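Local atomic coordinates of DUF4439 domain-containing protein (Mycobacterium tuberculosis, PDB entry 2IB0), a protein that is of unknown function but folds as a four-helix bundle related to the ferritins and pairs with a second copy of itself. Residues Leu30-Ala35 with Ala111-Ala116; Pro49-Leu54 with Asn145-Ala150; Arg63-Asp68 with Thr135-Met140. All blocks are in the same frame, centred on the assembly; numbering follows the deposited sequence.

Contact 1. Residues Leu30-Ala35 with Ala111-Ala116; sequences LAVEHA and ATAWRA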
# COMPACT_ATOMS: atom_id res chain seq x y z
N LEU A 30 0.35 -8.55 14.93
CA LEU A 30 1.18 -8.06 16.04
C LEU A 30 2.47 -8.89 16.20
O LEU A 30 3.54 -8.34 16.46
CB LEU A 30 0.40 -8.07 17.37
CG LEU A 30 1.28 -7.69 18.56
CD1 LEU A 30 2.01 -6.37 18.33
CD2 LEU A 30 0.49 -7.72 19.93
N ALA A 31 2.32 -10.21 16.08
CA ALA A 31 3.43 -11.17 16.12
C ALA A 31 4.38 -10.93 14.96
O ALA A 31 5.57 -11.02 15.11
CB ALA A 31 2.91 -12.61 16.12
N VAL A 32 3.86 -10.59 13.80
CA VAL A 32 4.71 -10.24 12.67
C VAL A 32 5.49 -8.93 12.95
O VAL A 32 6.70 -8.85 12.67
CB VAL A 32 3.91 -10.18 11.35
CG1 VAL A 32 4.74 -9.50 10.23
CG2 VAL A 32 3.45 -11.60 10.94
N GLU A 33 4.80 -7.92 13.49
CA GLU A 33 5.43 -6.66 13.94
C GLU A 33 6.59 -6.85 14.93
O GLU A 33 7.65 -6.26 14.74
CB GLU A 33 4.38 -5.70 14.56
CG GLU A 33 3.39 -5.07 13.53
CD GLU A 33 4.07 -4.37 12.34
OE1 GLU A 33 5.08 -3.65 12.52
OE2 GLU A 33 3.58 -4.51 11.20
N HIS A 34 6.39 -7.62 16.00
CA HIS A 34 7.50 -7.91 16.91
C HIS A 34 8.72 -8.49 16.17
O HIS A 34 9.85 -8.05 16.38
CB HIS A 34 7.06 -8.88 18.00
CG HIS A 34 6.21 -8.24 19.05
ND1 HIS A 34 5.06 -8.83 19.53
CD2 HIS A 34 6.33 -7.07 19.71
CE1 HIS A 34 4.51 -8.05 20.46
NE2 HIS A 34 5.26 -6.97 20.57
N ALA A 35 8.45 -9.47 15.29
CA ALA A 35 9.46 -10.16 14.51
C ALA A 35 10.16 -9.24 13.52
O ALA A 35 11.36 -9.43 13.25
CB ALA A 35 8.85 -11.33 13.78
N ALA A 111 2.81 -6.85 4.88
CA ALA A 111 1.66 -6.62 3.97
C ALA A 111 0.68 -7.80 4.00
O ALA A 111 -0.53 -7.64 4.17
CB ALA A 111 2.13 -6.38 2.53
N THR A 112 1.22 -9.00 3.87
CA THR A 112 0.40 -10.22 3.94
C THR A 112 -0.41 -10.34 5.21
O THR A 112 -1.57 -10.77 5.16
CB THR A 112 1.26 -11.48 3.78
OG1 THR A 112 1.90 -11.42 2.52
CG2 THR A 112 0.41 -12.77 3.85
N ALA A 113 0.20 -10.01 6.35
CA ALA A 113 -0.48 -10.11 7.65
C ALA A 113 -1.53 -8.99 7.81
O ALA A 113 -2.62 -9.22 8.28
CB ALA A 113 0.51 -10.06 8.78
N TRP A 114 -1.19 -7.79 7.37
CA TRP A 114 -2.16 -6.69 7.34
C TRP A 114 -3.32 -6.85 6.37
O TRP A 114 -4.44 -6.46 6.69
CB TRP A 114 -1.47 -5.33 7.22
CG TRP A 114 -0.72 -5.07 8.53
CD1 TRP A 114 0.63 -5.09 8.72
CD2 TRP A 114 -1.31 -4.83 9.81
NE1 TRP A 114 0.93 -4.85 10.04
CE2 TRP A 114 -0.25 -4.68 10.73
CE3 TRP A 114 -2.64 -4.70 10.26
CZ2 TRP A 114 -0.45 -4.41 12.07
CZ3 TRP A 114 -2.86 -4.45 11.63
CH2 TRP A 114 -1.76 -4.31 12.51
N ARG A 115 -3.08 -7.42 5.19
CA ARG A 115 -4.20 -7.74 4.30
C ARG A 115 -5.17 -8.69 4.97
O ARG A 115 -6.36 -8.59 4.76
CB ARG A 115 -3.70 -8.32 2.98
CG ARG A 115 -4.79 -8.56 1.99
CD ARG A 115 -4.22 -9.02 0.64
NE ARG A 115 -3.15 -8.14 0.19
CZ ARG A 115 -1.86 -8.46 0.15
NH1 ARG A 115 -1.43 -9.67 0.53
NH2 ARG A 115 -0.99 -7.55 -0.29
N ALA A 116 -4.67 -9.62 5.79
CA ALA A 116 -5.59 -10.51 6.54
C ALA A 116 -6.44 -9.78 7.58
O ALA A 116 -7.58 -10.15 7.80
CB ALA A 116 -4.81 -11.65 7.19
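Glu33 and Trp114 meet through one nearly straight hydrogen bond: NE1 of Trp114 donates a hydrogen bond to OE2 of Glu33 across 2.9 Å, with an N-H...O angle of 174°. The carboxylate comes to the pyrrole edge of the indole, close to the ring plane and turned 42° against it, and OE2 is approached from its anti side, somewhat out of the carboxylate plane. CG of Glu33 lies beside the backbone N and the chain bends at chi2 (-53°), bringing the acid round to cross the indole at about a right angle. Two more groups hold the same carboxylate: OE2 forms a salt bridge with Arg65 and OE1 a hydrogen bond with His62 ND1, which together fix its rotation in a buried place. Beside this polar pair the contact is thin and apolar, CG2 of Val32 resting on CB of Ala113 at 4.0 Å. The backbones are closest at these two residues, their CA atoms 7.2 Å apart. Helices 18-46 and 96-120 thus face each other antiparallel within the bundle, while the Trp114 indole also packs on Val69 of helix 52-75 and on Ala130, Ala133 and Leu134 of helix 124-150.

Contact 2. Residues Pro49-Leu54 with Asn145-Ala150; sequences PGVNFL and NRVLGA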
# COMPACT_ATOMS: atom_id res chain seq x y z
N PRO A 49 25.71 2.75 6.35
CA PRO A 49 25.39 4.11 6.87
C PRO A 49 24.45 4.91 5.92
O PRO A 49 23.59 5.67 6.43
CB PRO A 49 26.76 4.81 6.98
CG PRO A 49 27.77 3.70 7.00
CD PRO A 49 27.15 2.42 6.47
N GLY A 50 24.61 4.71 4.59
CA GLY A 50 23.75 5.29 3.52
C GLY A 50 22.23 5.06 3.61
O GLY A 50 21.45 5.72 2.95
N VAL A 51 21.81 4.08 4.40
CA VAL A 51 20.38 3.81 4.54
C VAL A 51 19.95 3.92 6.01
O VAL A 51 18.92 3.35 6.40
CB VAL A 51 19.99 2.40 3.99
CG1 VAL A 51 20.27 2.28 2.51
CG2 VAL A 51 20.71 1.31 4.79
N ASN A 52 20.73 4.57 6.87
CA ASN A 52 20.19 4.66 8.21
C ASN A 52 19.06 5.59 8.52
O ASN A 52 18.35 5.37 9.48
CB ASN A 52 21.06 4.30 9.48
CG ASN A 52 22.55 4.03 9.22
OD1 ASN A 52 22.96 2.88 8.89
ND2 ASN A 52 23.37 5.05 9.52
N PHE A 53 18.83 6.57 7.65
CA PHE A 53 17.58 7.32 7.61
C PHE A 53 16.39 6.37 7.39
O PHE A 53 15.38 6.51 8.03
CB PHE A 53 17.58 8.37 6.49
CG PHE A 53 18.30 9.67 6.84
CD1 PHE A 53 18.19 10.24 8.13
CD2 PHE A 53 19.05 10.36 5.85
CE1 PHE A 53 18.85 11.46 8.45
CE2 PHE A 53 19.71 11.58 6.16
CZ PHE A 53 19.61 12.12 7.46
N LEU A 54 16.54 5.42 6.46
CA LEU A 54 15.52 4.42 6.13
C LEU A 54 15.26 3.45 7.29
O LEU A 54 14.10 3.20 7.68
CB LEU A 54 15.91 3.70 4.83
CG LEU A 54 14.99 2.69 4.09
CD1 LEU A 54 13.59 3.25 3.89
CD2 LEU A 54 15.56 2.17 2.72
N ASN A 145 13.55 -2.09 -2.13
CA ASN A 145 13.78 -2.60 -3.46
C ASN A 145 14.52 -1.58 -4.34
O ASN A 145 15.31 -1.95 -5.20
CB ASN A 145 12.46 -2.96 -4.11
CG ASN A 145 12.09 -4.42 -3.93
OD1 ASN A 145 10.92 -4.76 -3.58
ND2 ASN A 145 13.05 -5.31 -4.21
N ARG A 146 14.22 -0.30 -4.12
CA ARG A 146 14.91 0.78 -4.77
C ARG A 146 16.37 0.84 -4.28
O ARG A 146 17.27 1.08 -5.07
CB ARG A 146 14.19 2.10 -4.48
CG ARG A 146 14.63 3.26 -5.30
CD ARG A 146 13.54 4.37 -5.19
NE ARG A 146 12.32 4.00 -5.92
CZ ARG A 146 11.06 4.16 -5.49
NH1 ARG A 146 10.79 4.68 -4.30
NH2 ARG A 146 10.05 3.78 -6.26
N VAL A 147 16.60 0.60 -2.99
CA VAL A 147 17.96 0.41 -2.49
C VAL A 147 18.69 -0.76 -3.19
O VAL A 147 19.79 -0.58 -3.72
CB VAL A 147 17.97 0.29 -0.92
CG1 VAL A 147 19.39 -0.04 -0.41
CG2 VAL A 147 17.49 1.60 -0.29
N LEU A 148 18.10 -1.96 -3.20
CA LEU A 148 18.72 -3.11 -3.90
C LEU A 148 19.06 -2.80 -5.35
O LEU A 148 20.14 -3.12 -5.79
CB LEU A 148 17.80 -4.33 -3.89
CG LEU A 148 17.73 -5.05 -2.54
CD1 LEU A 148 16.64 -6.13 -2.57
CD2 LEU A 148 19.11 -5.66 -2.25
N GLY A 149 18.09 -2.24 -6.09
CA GLY A 149 18.24 -1.89 -7.52
C GLY A 149 19.35 -0.91 -7.85
O GLY A 149 19.83 -0.87 -8.97
N ALA A 150 19.72 -0.07 -6.88
CA ALA A 150 20.88 0.83 -6.95
C ALA A 150 22.21 0.17 -6.53
O ALA A 150 23.30 0.78 -6.68
CB ALA A 150 20.62 2.09 -6.08
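Val147 is the central side chain here, both of its methyl groups meeting residues of the 49-54 segment. CG2 lies 3.6 Å from CD2 of Leu54, and CG1 lies 3.8 Å from CG1 of Val51. With CG1 of Val147 anti to the backbone N (chi1 175°) and CG2 beside that nitrogen, CG1 meets Val51 alone, while CG2 serves Leu54 and touches Val51 as well. That second touch brings CG1 of Val51 to 4.0 Å from Val147 CG2, so this one methyl sits against the fork of the valine opposite it. The two valine side chains approach at an oblique angle, whereas Leu54 and Val147 lie side by side, pointing opposite ways, and meet through single methyls. Leu54 reaches across because its CG is anti to the backbone N (chi1 -174°), which carries the branched end out from its helix. All the contacts between the segments are apolar, with no hydrogen bond linking them; the CA atoms of Val51 and Val147, the nearest pair, are 8.2 Å apart, with side chains filling the interface. Trp144, one turn before Val147, extends the apolar surface by touching both Val51 and Leu54, and Met140 and Arg143 add to the packing round Leu54. Val51 occupies the N-cap position of helix 52-75, just after the 3-10 turn at Pro49 and Gly50, while Val147 lies near the far end of helix 124-150. The two helices pair antiparallel in a four-helix bundle of up-down-down-up order, consistent with the ferritin-like family.

Contact 3. Residues Arg63-Asp68 with Thr135-Met140; sequences RHRRDD and TESAVM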
# COMPACT_ATOMS: atom_id res chain seq x y z
N ARG A 63 7.51 0.33 15.53
CA ARG A 63 7.36 0.40 16.99
C ARG A 63 6.05 1.06 17.35
O ARG A 63 5.33 0.57 18.22
CB ARG A 63 8.54 1.09 17.68
CG ARG A 63 9.77 0.24 17.73
CD ARG A 63 10.95 1.07 18.07
NE ARG A 63 12.06 0.19 18.39
CZ ARG A 63 13.34 0.47 18.22
NH1 ARG A 63 13.71 1.64 17.69
NH2 ARG A 63 14.27 -0.44 18.56
N HIS A 64 5.72 2.13 16.61
CA HIS A 64 4.49 2.88 16.83
C HIS A 64 3.26 2.02 16.48
O HIS A 64 2.32 1.96 17.25
CB HIS A 64 4.50 4.20 16.01
CG HIS A 64 3.33 5.10 16.30
ND1 HIS A 64 2.12 5.00 15.64
CD2 HIS A 64 3.18 6.12 17.18
CE1 HIS A 64 1.28 5.91 16.10
NE2 HIS A 64 1.90 6.61 17.04
N ARG A 65 3.28 1.36 15.31
CA ARG A 65 2.22 0.44 14.93
C ARG A 65 2.00 -0.66 15.97
O ARG A 65 0.87 -0.92 16.36
CB ARG A 65 2.58 -0.20 13.60
CG ARG A 65 1.45 -0.98 12.99
CD ARG A 65 1.91 -1.65 11.73
NE ARG A 65 2.24 -0.69 10.69
CZ ARG A 65 3.14 -0.89 9.74
NH1 ARG A 65 3.82 -2.03 9.70
NH2 ARG A 65 3.36 0.04 8.81
N ARG A 66 3.08 -1.30 16.40
CA ARG A 66 3.07 -2.34 17.47
C ARG A 66 2.37 -1.85 18.75
O ARG A 66 1.46 -2.52 19.26
CB ARG A 66 4.48 -2.80 17.80
CG ARG A 66 4.60 -3.61 19.19
CD ARG A 66 6.05 -3.62 19.68
NE ARG A 66 6.54 -2.33 20.18
CZ ARG A 66 7.83 -2.05 20.43
NH1 ARG A 66 8.78 -2.95 20.24
NH2 ARG A 66 8.17 -0.86 20.89
N ASP A 67 2.79 -0.70 19.27
CA ASP A 67 2.15 -0.10 20.44
C ASP A 67 0.68 0.18 20.20
O ASP A 67 -0.15 -0.10 21.05
CB ASP A 67 2.88 1.18 20.86
CG ASP A 67 4.36 0.93 21.23
OD1 ASP A 67 4.80 -0.24 21.39
OD2 ASP A 67 5.09 1.93 21.35
N ASP A 68 0.34 0.72 19.03
CA ASP A 68 -1.06 0.92 18.63
C ASP A 68 -1.95 -0.35 18.66
O ASP A 68 -3.10 -0.30 19.11
CB ASP A 68 -1.12 1.53 17.23
CG ASP A 68 -1.05 3.06 17.23
OD1 ASP A 68 -0.98 3.68 18.29
OD2 ASP A 68 -1.06 3.67 16.13
N THR A 135 -0.51 -0.50 3.50
CA THR A 135 0.06 0.46 2.55
C THR A 135 1.47 0.91 2.95
O THR A 135 2.36 0.99 2.08
CB THR A 135 -0.85 1.66 2.42
OG1 THR A 135 -2.07 1.23 1.79
CG2 THR A 135 -0.19 2.77 1.60
N GLU A 136 1.67 1.18 4.24
CA GLU A 136 3.00 1.54 4.74
C GLU A 136 4.06 0.45 4.54
O GLU A 136 5.21 0.79 4.22
CB GLU A 136 2.95 1.95 6.22
CG GLU A 136 2.19 3.28 6.40
CD GLU A 136 1.97 3.64 7.86
OE1 GLU A 136 2.17 2.79 8.76
OE2 GLU A 136 1.60 4.79 8.12
N SER A 137 3.67 -0.81 4.77
CA SER A 137 4.49 -2.01 4.59
C SER A 137 4.89 -2.11 3.11
O SER A 137 6.04 -2.33 2.78
CB SER A 137 3.69 -3.27 4.99
OG SER A 137 3.39 -3.32 6.37
N ALA A 138 3.92 -1.97 2.22
CA ALA A 138 4.15 -1.89 0.76
C ALA A 138 5.05 -0.75 0.29
O ALA A 138 5.85 -0.94 -0.60
CB ALA A 138 2.84 -1.78 0.06
N VAL A 139 4.85 0.45 0.80
CA VAL A 139 5.71 1.59 0.47
C VAL A 139 7.12 1.29 1.03
O VAL A 139 8.14 1.46 0.33
CB VAL A 139 5.10 2.89 0.99
CG1 VAL A 139 6.13 4.00 1.03
CG2 VAL A 139 3.84 3.30 0.11
N MET A 140 7.21 0.75 2.25
CA MET A 140 8.54 0.38 2.80
C MET A 140 9.31 -0.63 1.94
O MET A 140 10.52 -0.45 1.71
CB MET A 140 8.47 -0.13 4.25
CG MET A 140 8.51 0.95 5.35
SD MET A 140 9.91 2.14 5.33
CE MET A 140 11.12 1.13 4.79
O HOH W 1 0.81 1.93 10.84
O HOH W 2 4.92 -4.53 8.00
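Arg65 spans the gap to helix 124-150 and places NH2 3.0 Å from OE1 of Glu136, in a hydrogen-bonded salt bridge with an N-H...O angle of 169°. The acceptor lies at the edge of the guanidinium, near its plane, and OE1 offers its anti lone pair; the two flat groups are 34° apart. Arg65 stays extended as far as CD, then bends at chi3 (-67°), turning the guanidinium so that NH2 reaches Glu136. This side is tight: NH2 also lies 3.2 Å from Glu136 CB, and one water reinforces the bridge, accepting from Arg65 NE at 3.0 Å and donating to Glu136 OE1 at 2.6 Å. Glu136 is partly exposed, whereas Arg65, with Trp114 and Ala133 packed against it, is buried, as is Ser137. The Ser137 side is looser. Its OG, hydrogen-bonded to Ala133 O, stays 3.6 Å from Arg65 NH1, and a second water, 2.5 Å from Ser137 OG, takes only a weak bond from that nitrogen. NH1 has its main partner in Glu33. One guanidinium shared by two carboxylates would help to balance their charge, and links helices 18-46, 52-75 and 124-150 by salt bridges and hydrogen bonding.

In the fold
Contacts 1 and 3 lie side by side near the centre of the folded chain, their centres 9 Å apart, with the shared Arg65-Glu33 pair and Trp114 packing on Arg65 between them. Contact 2 sits toward one end, its centre about 17 Å from that of the chain and 18 Å from that of contact 3; Leu54 against Met140 connects the two. Contact 1 pairs helices 18-46 and 96-120; contacts 2 and 3 both pair 52-75 with 124-150, contact 3 nested within the loop that contact 2 closes. Both pairings are antiparallel, and the segments of contact 1 alternate with the others along the chain. Together they involve all four helices, with polar contacts near the centre and an apolar one toward one end.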